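Local coordinates for translation initiation inhibitor (Streptococcus pyogenes, PDB 2EWC), which is of unknown function but belongs to the widespread YjgF family and is a putative inhibitor of translation initiation, at residues I4-V9 / G14-V19; D23-N28 / V56-D61; E48-L53 / K84-G89; G32-G35 / S40-N43; M82-E85 / R90-A93. All blocks are in the same frame, centred on the assembly; numbering follows the deposited sequence.

Interaction 1: I4-V9 / G14-V19; sequences IRRYDV and GHTGLV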
# COMPACT_ATOMS: atom_id res chain seq x y z
N ILE B 4 44.07 20.88 18.01
CA ILE B 4 42.83 20.81 18.77
C ILE B 4 42.89 21.78 19.96
O ILE B 4 43.83 21.74 20.75
CB ILE B 4 42.53 19.37 19.24
CG1 ILE B 4 42.39 18.43 18.04
CG2 ILE B 4 41.28 19.34 20.13
CD1 ILE B 4 42.52 16.97 18.39
N ARG B 5 41.90 22.66 20.06
CA ARG B 5 41.82 23.53 21.21
C ARG B 5 40.65 23.12 22.07
O ARG B 5 39.57 22.84 21.56
CB ARG B 5 41.69 24.98 20.77
CG ARG B 5 42.80 25.44 19.84
CD ARG B 5 42.35 26.69 19.08
NE ARG B 5 43.46 27.59 18.78
CZ ARG B 5 44.06 28.38 19.66
NH1 ARG B 5 43.67 28.41 20.94
NH2 ARG B 5 45.06 29.15 19.27
N ARG B 6 40.88 23.10 23.38
CA ARG B 6 39.88 22.68 24.35
C ARG B 6 39.50 23.85 25.28
O ARG B 6 40.37 24.40 25.95
CB ARG B 6 40.40 21.47 25.13
CG ARG B 6 40.63 20.23 24.23
CD ARG B 6 41.48 19.16 24.90
NE ARG B 6 41.37 17.87 24.20
CZ ARG B 6 42.20 17.45 23.25
NH1 ARG B 6 42.00 16.26 22.68
NH2 ARG B 6 43.23 18.20 22.85
N TYR B 7 38.23 24.24 25.31
CA TYR B 7 37.76 25.40 26.09
C TYR B 7 36.81 24.96 27.19
O TYR B 7 36.19 23.91 27.06
CB TYR B 7 37.00 26.38 25.20
CG TYR B 7 37.77 26.95 24.05
CD1 TYR B 7 38.29 28.25 24.11
CD2 TYR B 7 37.96 26.22 22.88
CE1 TYR B 7 39.00 28.79 23.02
CE2 TYR B 7 38.66 26.75 21.80
CZ TYR B 7 39.18 28.02 21.88
OH TYR B 7 39.86 28.53 20.80
N ASP B 8 36.67 25.75 28.25
CA ASP B 8 35.74 25.43 29.33
C ASP B 8 35.93 24.00 29.86
O ASP B 8 34.98 23.21 29.99
CB ASP B 8 34.30 25.61 28.80
CG ASP B 8 33.27 25.66 29.92
OD1 ASP B 8 33.65 26.08 31.04
OD2 ASP B 8 32.09 25.27 29.66
N VAL B 9 37.18 23.65 30.15
CA VAL B 9 37.55 22.32 30.62
C VAL B 9 37.11 22.11 32.06
O VAL B 9 37.31 22.97 32.91
CB VAL B 9 39.06 22.10 30.49
CG1 VAL B 9 39.49 20.81 31.16
CG2 VAL B 9 39.46 22.07 29.03
N GLY B 14 36.30 15.36 34.00
CA GLY B 14 37.09 14.81 32.89
C GLY B 14 36.41 15.02 31.55
O GLY B 14 36.31 14.09 30.75
N HIS B 15 35.93 16.24 31.30
CA HIS B 15 35.36 16.59 29.99
C HIS B 15 35.74 18.01 29.58
O HIS B 15 36.13 18.83 30.41
CB HIS B 15 33.83 16.37 29.96
CG HIS B 15 33.04 17.30 30.84
ND1 HIS B 15 32.08 16.85 31.72
CD2 HIS B 15 33.02 18.65 30.92
CE1 HIS B 15 31.51 17.89 32.33
NE2 HIS B 15 32.07 18.99 31.86
N THR B 16 35.61 18.30 28.29
CA THR B 16 35.84 19.64 27.77
C THR B 16 34.51 20.22 27.29
O THR B 16 33.77 19.57 26.53
CB THR B 16 36.85 19.60 26.60
OG1 THR B 16 38.13 19.14 27.09
CG2 THR B 16 37.01 20.96 25.96
N GLY B 17 34.21 21.44 27.75
CA GLY B 17 32.92 22.07 27.45
C GLY B 17 32.73 22.30 25.97
O GLY B 17 31.64 22.10 25.43
N LEU B 18 33.79 22.73 25.30
CA LEU B 18 33.75 22.96 23.87
C LEU B 18 35.13 22.62 23.27
O LEU B 18 36.15 23.19 23.69
CB LEU B 18 33.43 24.42 23.56
CG LEU B 18 33.46 24.76 22.06
CD1 LEU B 18 32.17 24.27 21.41
CD2 LEU B 18 33.66 26.23 21.80
N VAL B 19 35.14 21.72 22.30
CA VAL B 19 36.37 21.33 21.63
C VAL B 19 36.32 21.92 20.24
O VAL B 19 35.34 21.73 19.53
CB VAL B 19 36.53 19.82 21.53
CG1 VAL B 19 37.83 19.46 20.80
CG2 VAL B 19 36.49 19.16 22.89
O HOH W 1 32.44 22.25 31.66

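Interaction 2: D23-N28 / V56-D61; sequences DFYYLN and VGLTLD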
# COMPACT_ATOMS: atom_id res chain seq x y z
N ASP B 23 37.30 23.48 11.52
CA ASP B 23 36.11 24.31 11.30
C ASP B 23 34.92 23.89 12.17
O ASP B 23 33.85 24.52 12.10
CB ASP B 23 35.71 24.27 9.81
CG ASP B 23 36.74 24.94 8.89
OD1 ASP B 23 37.52 25.83 9.36
OD2 ASP B 23 36.74 24.60 7.69
N PHE B 24 35.09 22.84 12.97
CA PHE B 24 34.00 22.25 13.76
C PHE B 24 34.19 22.38 15.26
O PHE B 24 35.32 22.37 15.75
CB PHE B 24 33.77 20.80 13.36
CG PHE B 24 33.16 20.67 11.99
CD1 PHE B 24 31.78 20.63 11.82
CD2 PHE B 24 33.97 20.68 10.85
CE1 PHE B 24 31.21 20.55 10.55
CE2 PHE B 24 33.41 20.60 9.57
CZ PHE B 24 32.02 20.52 9.43
N TYR B 25 33.07 22.56 15.97
CA TYR B 25 33.10 22.81 17.40
C TYR B 25 32.17 21.83 18.06
O TYR B 25 31.00 21.75 17.69
CB TYR B 25 32.68 24.23 17.70
CG TYR B 25 33.59 25.26 17.09
CD1 TYR B 25 34.56 25.88 17.85
CD2 TYR B 25 33.51 25.57 15.73
CE1 TYR B 25 35.43 26.81 17.29
CE2 TYR B 25 34.38 26.51 15.15
CZ TYR B 25 35.33 27.11 15.95
OH TYR B 25 36.18 28.03 15.41
N TYR B 26 32.69 21.08 19.03
CA TYR B 26 31.92 20.03 19.70
C TYR B 26 31.58 20.45 21.13
O TYR B 26 32.47 20.67 21.94
CB TYR B 26 32.70 18.71 19.70
CG TYR B 26 32.88 18.20 18.31
CD1 TYR B 26 32.01 17.24 17.80
CD2 TYR B 26 33.88 18.72 17.48
CE1 TYR B 26 32.13 16.80 16.50
CE2 TYR B 26 34.01 18.27 16.19
CZ TYR B 26 33.14 17.31 15.71
OH TYR B 26 33.24 16.86 14.41
N LEU B 27 30.29 20.54 21.41
CA LEU B 27 29.80 20.91 22.74
C LEU B 27 29.55 19.69 23.61
O LEU B 27 28.85 18.75 23.20
CB LEU B 27 28.52 21.73 22.61
CG LEU B 27 28.68 23.15 22.02
CD1 LEU B 27 27.66 23.43 20.89
CD2 LEU B 27 28.55 24.14 23.11
N ASN B 28 30.16 19.69 24.79
CA ASN B 28 29.82 18.75 25.84
C ASN B 28 28.32 18.94 26.19
O ASN B 28 27.70 19.93 25.76
CB ASN B 28 30.72 19.05 27.04
CG ASN B 28 30.67 17.97 28.10
OD1 ASN B 28 31.31 16.94 27.98
ND2 ASN B 28 29.92 18.22 29.16
N VAL B 56 34.16 31.30 21.43
CA VAL B 56 34.83 31.28 20.14
C VAL B 56 34.15 32.25 19.18
O VAL B 56 34.31 32.15 17.95
CB VAL B 56 34.88 29.84 19.55
CG1 VAL B 56 35.80 28.97 20.41
CG2 VAL B 56 33.46 29.20 19.46
N GLY B 57 33.39 33.18 19.75
CA GLY B 57 32.73 34.24 18.99
C GLY B 57 31.59 33.75 18.10
O GLY B 57 31.27 34.38 17.09
N LEU B 58 30.98 32.62 18.48
CA LEU B 58 29.88 32.06 17.71
C LEU B 58 28.55 32.25 18.42
O LEU B 58 28.49 32.67 19.57
CB LEU B 58 30.12 30.58 17.37
CG LEU B 58 31.33 30.26 16.48
CD1 LEU B 58 31.48 28.77 16.35
CD2 LEU B 58 31.22 30.95 15.10
N THR B 59 27.51 31.88 17.69
CA THR B 59 26.14 32.17 18.01
C THR B 59 25.37 30.87 17.61
O THR B 59 25.90 30.02 16.87
CB THR B 59 25.78 33.39 17.14
OG1 THR B 59 25.43 34.53 17.95
CG2 THR B 59 24.76 33.10 16.08
N LEU B 60 24.15 30.71 18.13
CA LEU B 60 23.26 29.60 17.75
C LEU B 60 23.06 29.43 16.24
O LEU B 60 22.72 28.32 15.79
CB LEU B 60 21.88 29.77 18.40
CG LEU B 60 21.79 29.70 19.93
CD1 LEU B 60 20.38 29.88 20.40
CD2 LEU B 60 22.36 28.43 20.46
N ASP B 61 23.23 30.52 15.47
CA ASP B 61 23.21 30.45 14.00
C ASP B 61 24.33 29.51 13.48
O ASP B 61 24.23 29.01 12.37
CB ASP B 61 23.38 31.84 13.36
CG ASP B 61 22.04 32.64 13.21
OD1 ASP B 61 20.98 32.33 13.83
OD2 ASP B 61 22.09 33.65 12.46

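Interaction 3: E48-L53 / K84-G89; sequences EMERRL and KERFNG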
# COMPACT_ATOMS: atom_id res chain seq x y z
N GLU B 48 23.63 27.79 28.49
CA GLU B 48 24.99 27.22 28.55
C GLU B 48 25.57 27.04 27.15
O GLU B 48 26.75 27.39 26.92
CB GLU B 48 25.07 25.90 29.31
CG GLU B 48 25.82 25.96 30.69
CD GLU B 48 26.68 24.69 31.01
OE1 GLU B 48 26.22 23.50 30.87
OE2 GLU B 48 27.83 24.90 31.47
N MSE B 49 24.76 26.52 26.22
CA MSE B 49 25.18 26.32 24.83
C MSE B 49 25.66 27.66 24.23
O MSE B 49 26.74 27.70 23.63
CB MSE B 49 24.05 25.70 23.99
CG MSE B 49 24.42 25.43 22.54
SE MSE B 49 23.20 24.51 21.54
CE MSE B 49 21.76 25.53 21.69
N GLU B 50 24.87 28.72 24.41
CA GLU B 50 25.25 30.06 23.97
C GLU B 50 26.52 30.57 24.66
O GLU B 50 27.37 31.21 24.01
CB GLU B 50 24.12 31.07 24.19
CG GLU B 50 22.92 30.86 23.28
CD GLU B 50 21.91 31.98 23.36
OE1 GLU B 50 21.46 32.33 24.48
OE2 GLU B 50 21.57 32.53 22.27
N ARG B 51 26.62 30.34 25.97
CA ARG B 51 27.79 30.74 26.74
C ARG B 51 29.03 30.10 26.15
O ARG B 51 30.02 30.77 25.94
CB ARG B 51 27.68 30.33 28.22
CG ARG B 51 28.91 30.77 29.05
CD ARG B 51 28.87 30.32 30.52
NE ARG B 51 28.97 28.87 30.64
CZ ARG B 51 30.10 28.16 30.61
NH1 ARG B 51 31.29 28.76 30.49
NH2 ARG B 51 30.04 26.83 30.71
N ARG B 52 28.96 28.80 25.89
CA ARG B 52 30.14 28.10 25.41
C ARG B 52 30.50 28.54 23.99
O ARG B 52 31.66 28.78 23.70
CB ARG B 52 29.95 26.59 25.50
CG ARG B 52 30.28 26.03 26.89
CD ARG B 52 29.60 24.67 27.07
NE ARG B 52 30.00 24.01 28.31
CZ ARG B 52 29.48 22.86 28.75
NH1 ARG B 52 28.51 22.24 28.07
NH2 ARG B 52 29.93 22.33 29.89
N LEU B 53 29.49 28.69 23.14
CA LEU B 53 29.68 29.16 21.79
C LEU B 53 30.30 30.58 21.75
O LEU B 53 31.09 30.88 20.84
CB LEU B 53 28.35 29.11 21.02
CG LEU B 53 27.83 27.73 20.64
CD1 LEU B 53 26.42 27.83 20.07
CD2 LEU B 53 28.76 27.07 19.63
N LYS B 84 11.98 27.72 18.57
CA LYS B 84 11.44 28.68 17.63
C LYS B 84 11.66 30.11 18.12
O LYS B 84 11.98 30.99 17.33
CB LYS B 84 9.99 28.35 17.26
CG LYS B 84 9.94 27.06 16.46
CD LYS B 84 8.63 26.79 15.81
CE LYS B 84 7.80 25.85 16.63
NZ LYS B 84 6.36 26.00 16.23
N GLU B 85 11.57 30.31 19.44
CA GLU B 85 11.84 31.62 20.04
C GLU B 85 13.33 32.01 20.08
O GLU B 85 13.67 33.19 19.97
CB GLU B 85 11.24 31.69 21.45
CG GLU B 85 9.69 31.66 21.48
CD GLU B 85 9.12 31.70 22.91
OE1 GLU B 85 9.94 31.87 23.85
OE2 GLU B 85 7.87 31.55 23.09
N ARG B 86 14.22 31.04 20.22
CA ARG B 86 15.65 31.34 20.38
C ARG B 86 16.55 31.19 19.14
O ARG B 86 17.60 31.85 19.07
CB ARG B 86 16.21 30.57 21.57
CG ARG B 86 15.59 31.08 22.85
CD ARG B 86 16.18 30.40 24.02
NE ARG B 86 17.55 30.82 24.24
CZ ARG B 86 18.18 30.66 25.39
NH1 ARG B 86 17.55 30.11 26.42
NH2 ARG B 86 19.44 31.06 25.51
N PHE B 87 16.14 30.35 18.19
CA PHE B 87 16.91 30.10 16.96
C PHE B 87 16.46 30.95 15.75
O PHE B 87 17.17 31.00 14.74
CB PHE B 87 16.88 28.62 16.58
CG PHE B 87 17.76 27.75 17.42
CD1 PHE B 87 17.40 27.40 18.72
CD2 PHE B 87 18.96 27.25 16.90
CE1 PHE B 87 18.20 26.57 19.50
CE2 PHE B 87 19.79 26.43 17.67
CZ PHE B 87 19.41 26.07 18.97
N ASN B 88 15.28 31.57 15.84
CA ASN B 88 14.84 32.59 14.86
C ASN B 88 14.90 32.14 13.39
O ASN B 88 15.56 32.77 12.56
CB ASN B 88 15.69 33.86 15.00
CG ASN B 88 15.87 34.28 16.45
OD1 ASN B 88 14.93 34.76 17.10
ND2 ASN B 88 17.11 34.14 16.95
N GLY B 89 14.24 31.03 13.08
CA GLY B 89 14.16 30.57 11.70
C GLY B 89 15.40 29.88 11.15
O GLY B 89 15.37 29.40 10.01

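Interaction 4: G32-G35 / S40-N43; sequences GNVG and SQIN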
# COMPACT_ATOMS: atom_id res chain seq x y z
N GLY B 32 21.35 23.56 32.55
CA GLY B 32 21.15 24.85 33.22
C GLY B 32 19.85 24.95 34.00
O GLY B 32 18.92 24.17 33.76
N ASN B 33 19.77 25.93 34.92
CA ASN B 33 18.59 26.15 35.76
C ASN B 33 18.09 24.86 36.42
O ASN B 33 16.90 24.59 36.35
CB ASN B 33 17.44 26.75 34.92
CG ASN B 33 17.73 28.16 34.43
OD1 ASN B 33 18.53 28.87 35.02
ND2 ASN B 33 17.08 28.57 33.33
N VAL B 34 18.96 24.05 37.02
CA VAL B 34 18.46 22.72 37.46
C VAL B 34 17.63 22.80 38.74
O VAL B 34 17.78 23.72 39.56
CB VAL B 34 19.55 21.54 37.49
CG1 VAL B 34 18.87 20.14 37.68
CG2 VAL B 34 20.42 21.50 36.20
N GLY B 35 16.69 21.87 38.86
CA GLY B 35 15.69 21.95 39.90
C GLY B 35 14.47 22.75 39.47
O GLY B 35 13.47 22.75 40.16
N SER B 40 12.15 25.88 31.84
CA SER B 40 13.29 26.60 32.41
C SER B 40 14.61 25.85 32.26
O SER B 40 15.66 26.47 32.08
CB SER B 40 13.05 26.92 33.89
OG SER B 40 11.82 27.60 34.07
N GLN B 41 14.56 24.51 32.32
CA GLN B 41 15.78 23.70 32.18
C GLN B 41 16.21 23.67 30.74
O GLN B 41 17.40 23.60 30.46
CB GLN B 41 15.61 22.28 32.73
CG GLN B 41 15.48 22.26 34.22
CD GLN B 41 15.68 20.90 34.81
OE1 GLN B 41 16.30 20.02 34.19
NE2 GLN B 41 15.17 20.70 36.01
N ILE B 42 15.24 23.71 29.83
CA ILE B 42 15.52 23.81 28.41
C ILE B 42 16.18 25.16 28.09
O ILE B 42 17.23 25.18 27.44
CB ILE B 42 14.26 23.58 27.55
CG1 ILE B 42 13.76 22.12 27.72
CG2 ILE B 42 14.57 23.88 26.06
CD1 ILE B 42 12.35 21.88 27.22
N ASN B 43 15.60 26.27 28.56
CA ASN B 43 16.26 27.59 28.46
C ASN B 43 17.63 27.65 29.13
O ASN B 43 18.55 28.25 28.59
CB ASN B 43 15.37 28.71 29.00
CG ASN B 43 14.25 29.08 28.04
OD1 ASN B 43 13.09 29.24 28.45
ND2 ASN B 43 14.58 29.19 26.77
O HOH W 2 19.13 21.64 31.59

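Interaction 5: M82-E85 / R90-A93; sequences MIKE and RYPA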
# COMPACT_ATOMS: atom_id res chain seq x y z
N MSE B 82 10.55 26.60 22.47
CA MSE B 82 11.72 27.35 22.92
C MSE B 82 12.75 27.52 21.81
O MSE B 82 13.42 28.55 21.72
CB MSE B 82 12.34 26.63 24.12
CG MSE B 82 12.44 27.49 25.37
SE MSE B 82 10.94 28.39 25.90
CE MSE B 82 10.59 29.45 24.55
N ILE B 83 12.88 26.50 20.96
CA ILE B 83 13.74 26.55 19.79
C ILE B 83 13.29 27.67 18.83
O ILE B 83 14.10 28.49 18.39
CB ILE B 83 13.79 25.18 19.09
CG1 ILE B 83 14.68 24.22 19.89
CG2 ILE B 83 14.31 25.31 17.63
CD1 ILE B 83 14.66 22.78 19.37
N LYS B 84 11.98 27.72 18.57
CA LYS B 84 11.44 28.68 17.63
C LYS B 84 11.66 30.11 18.12
O LYS B 84 11.98 30.99 17.33
CB LYS B 84 9.99 28.35 17.26
CG LYS B 84 9.94 27.06 16.46
CD LYS B 84 8.63 26.79 15.81
CE LYS B 84 7.80 25.85 16.63
NZ LYS B 84 6.36 26.00 16.23
N GLU B 85 11.57 30.31 19.44
CA GLU B 85 11.84 31.62 20.04
C GLU B 85 13.33 32.01 20.08
O GLU B 85 13.67 33.19 19.97
CB GLU B 85 11.24 31.69 21.45
CG GLU B 85 9.69 31.66 21.48
CD GLU B 85 9.12 31.70 22.91
OE1 GLU B 85 9.94 31.87 23.85
OE2 GLU B 85 7.87 31.55 23.09
N ARG B 90 16.48 29.83 11.93
CA ARG B 90 17.67 29.07 11.54
C ARG B 90 17.93 27.90 12.50
O ARG B 90 18.46 28.09 13.61
CB ARG B 90 18.88 29.99 11.42
CG ARG B 90 18.76 30.97 10.25
CD ARG B 90 19.80 32.07 10.31
NE ARG B 90 19.50 33.16 9.38
CZ ARG B 90 18.74 34.21 9.69
NH1 ARG B 90 18.20 34.31 10.90
NH2 ARG B 90 18.53 35.17 8.79
N TYR B 91 17.54 26.69 12.07
CA TYR B 91 17.53 25.50 12.94
C TYR B 91 18.57 24.47 12.55
O TYR B 91 18.86 24.31 11.37
CB TYR B 91 16.14 24.85 12.96
CG TYR B 91 15.00 25.86 13.13
CD1 TYR B 91 14.87 26.60 14.31
CD2 TYR B 91 14.08 26.09 12.10
CE1 TYR B 91 13.86 27.54 14.47
CE2 TYR B 91 13.05 27.03 12.25
CZ TYR B 91 12.95 27.74 13.44
OH TYR B 91 11.96 28.67 13.61
N PRO B 92 19.15 23.76 13.55
CA PRO B 92 20.02 22.61 13.28
C PRO B 92 19.25 21.32 12.96
O PRO B 92 18.04 21.22 13.22
CB PRO B 92 20.78 22.45 14.58
CG PRO B 92 19.82 22.90 15.62
CD PRO B 92 19.06 24.05 14.99
N ALA B 93 19.95 20.36 12.35
CA ALA B 93 19.48 18.97 12.32
C ALA B 93 19.44 18.52 13.78
O ALA B 93 20.29 18.94 14.57
CB ALA B 93 20.41 18.11 11.54

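Interaction 1: I4-V9 / G14-V19
Tyr7 and Leu18 form the hydrogen-bonded pair of this antiparallel hairpin. Tyr7 N bonds to Leu18 O at 2.8 Å, while Leu18 N returns to Tyr7 O at 3.2 Å. Gly17 shares Tyr7 as its opposite number with Leu18, a classic beta bulge, and its own N reaches Asp8 O at 3.0 Å. Water 1 donates to Asp8 O and lies in the ring plane of His15, near NE2.

Side-chain contacts on the face of Arg6, Val9, Thr16 and Val19 are mainly aliphatic. Thr16 sets OG1 anti to its carbonyl carbon (chi1 -64°), which leaves CG2 anti to the backbone N and 3.5 Å from Arg6 CB, the two side chains crossing nearly at right angles; Val9 CG2 comes to 3.8 Å from Thr16 OG1. In a separate contact, Ile4 CG2 touches Val19 CG1 at 3.5 Å.

The polar ends find their partners outside the two segments: Arg6 NH1 bonds to Asp61 O of a second subunit and Thr16 OG1 to Tyr91 O of that subunit; within the chain Tyr7 OH bonds to Glu20 OE1. Asp8 OD2 is gripped by Arg51 and Arg52 of helix 38-54. Strand 5-10 is one of the two outermost strands of the sheet within the chain, and strand 15-21 lies between it and strand 24-30, with Leu18 turned onto Tyr25 and Leu27.

Interaction 2: D23-N28 / V56-D61
One aromatic ring carries the whole contact: Tyr25 is met by two aliphatic side chains, Val56 and Leu58, and no hydrogen bond links the two segments. Leu58 sends CD1 over a face of the ring, 4.0 Å from the centroid and 17° off the normal, which is a CH-pi contact. The methyl sits toward the CD2 and CE2 side, 3.8 Å from Tyr25 CD2, and the leucine crosses the tyrosine at about a right angle. Val56 comes obliquely at the other long side of the ring, where both its methyls reach Tyr25 CE1; CG2 is 3.8 Å from that carbon. The valine and the tyrosine run past each other in opposite directions. CG1 of Val56 is anti to the carbonyl carbon (chi1 -67°), which puts CG2 between the backbone N and the carbonyl carbon and presents both methyls to CE1 from the same side. Between these two residues, Gly57 has positive phi and is the C-prime residue of a Schellman motif, with Leu58 N bonded to Leu53 O and Gly57 N to Ala54 O. The chain therefore reverses at the end of helix 38-54, and the residues on either side of the glycine both face the sheet. Tyr25 is further flanked by Leu18 and Glu20 of strand 15-21 and by Ala118 of strand 112-119, while Leu58 also touches Ser120. In this YjgF-family fold, the loop that leaves helix 38-54 through a Schellman motif thus packs on strand 24-30 of the mixed sheet, the strand before that helix.

Interaction 3: E48-L53 / K84-G89
Met49, a selenomethionine, lays its terminal methyl against the ring of Phe87, with CE 3.6 Å from CZ and the two side chains arriving from opposite directions. This is packing between the two helices, 38-54 and 76-87, that lie against the sheet of this YjgF-family fold. CG of Met49 stands anti to the backbone N (chi1 -179°) and the chain then bends at chi3, which turns CE toward the phenyl ring; the approach to the ring is oblique. Leu60 and Met66 also touch Met49, and Met66 and Pro92 touch Phe87, so the pair has further apolar neighbours from strand 63-70 and the loops.

Nearer the surface, Glu50 and Arg86 make a salt bridge. Arg86 is bent at chi3, whereas Glu50 runs extended beyond CG, and the two cross with their flat groups turned 67° apart. Arg86 NH2 has a second carboxylate partner in Asp47, and NH1 makes a weak bond to Asn43 O, so the guanidinium is tethered to helix 38-54 at several points.

On another side of helix 38-54, Arg51 NH2 holds Glu48 OE2 at 3.0 Å. Across the helix pair, the bond from Arg86 NH2 to Glu50 OE1 measures 2.6 Å: the oxygen lies in the guanidinium plane, but the nitrogen stands 60° out of the carboxylate plane.

Interaction 4: G32-G35 / S40-N43
Gly32 meets Gln41 through its backbone: its carbonyl O receives a CA-H...O contact from Gln41 CA at 3.5 Å, and its N donates to water 2, which in turn donates to Gln41 O at 2.8 Å. Asn33 follows with the one direct hydrogen bond between the segments, from ND2 to Ser40 O (2.8 Å, 163° at the hydrogen). The acceptor lies in the plane of the amide, yet the nitrogen is tilted 33° from the plane of the Ser40 carbonyl. With CG anti to the carbonyl carbon (chi1 -67°), the Asn33 amide is directed at the helix, and CB as well as ND2 comes close to Ser40 O. The carbonyl of Asn33 meets the aliphatic part of Gln41, with O 3.5 Å from CG. Val34 then brings CG1 to 4.1 Å from Gln41 NE2, and Gly35 passes the same amide. That amide is held from outside the segments: NE2 bonds to the carbonyls of Gln36 and Gly109, and OE1 takes the N-H of Leu111. Ser40 OG bonds to Asp37. The result is a connection between strand 24-30 and helix 38-54 that folds back over the first turns of the helix, its asparagine side chain bonded to a helix carbonyl.

Interaction 5: M82-E85 / R90-A93
Tyr91 extends its ring toward helix 76-87 and slants across two successive residues, Ile83 and Lys84. Ile83 meets the near part of the ring: CG2 is 3.6 Å from Tyr91 CD1 and 3.9 Å from CE1, so the methyl lies near the CD1-CE1 bond. In this isoleucine CG1 is anti to the carbonyl carbon (chi1 -76°), which leaves CG2 anti to the backbone N and facing the ring. The approach is oblique to the ring. Lys84 meets the far end, where CG lies 3.8 Å from Tyr91 OH. Its chain then bends at chi3 and carries the ammonium away from the tyrosine, to a weak hydrogen bond with Asp12 O of a third subunit. No hydrogen bond joins the two segments, and the contact is one of aliphatic carbon against ring and hydroxyl.

Ile83 also packs on Phe46 of helix 38-54 and on Met66 of strand 63-70. Tyr91 meets the third subunit as well, packing on Gly14 there. Such a turn back from a helix end into an adjacent strand belongs to the beta-alpha-beta crossover: strand 63-70, helix 76-87 and strand 93-98, with the two strands parallel neighbours in the sheet.

How the interactions relate
From the N terminus, interaction 1 closes the first hairpin, and its second strand bonds to strand 24-30, where interaction 2 begins. Interaction 2 closes the longer loop through helix 38-54, and the short loop of interaction 4 lies wholly within it, at the start of that helix. Interaction 3 crosses interaction 2, since residues 48-53 fall between the latter's segments and 84-89 come after both; it brings helix 76-87 to helix 38-54. Interaction 5 closes the short loop from helix 76-87 into strand 93-98 and shares Lys84 and Glu85 with interaction 3. Asp8 links interaction 1 to 3, and Arg86 links interaction 3 to 4. Interactions 1 and 5 lie on opposite sides of the chain's centre.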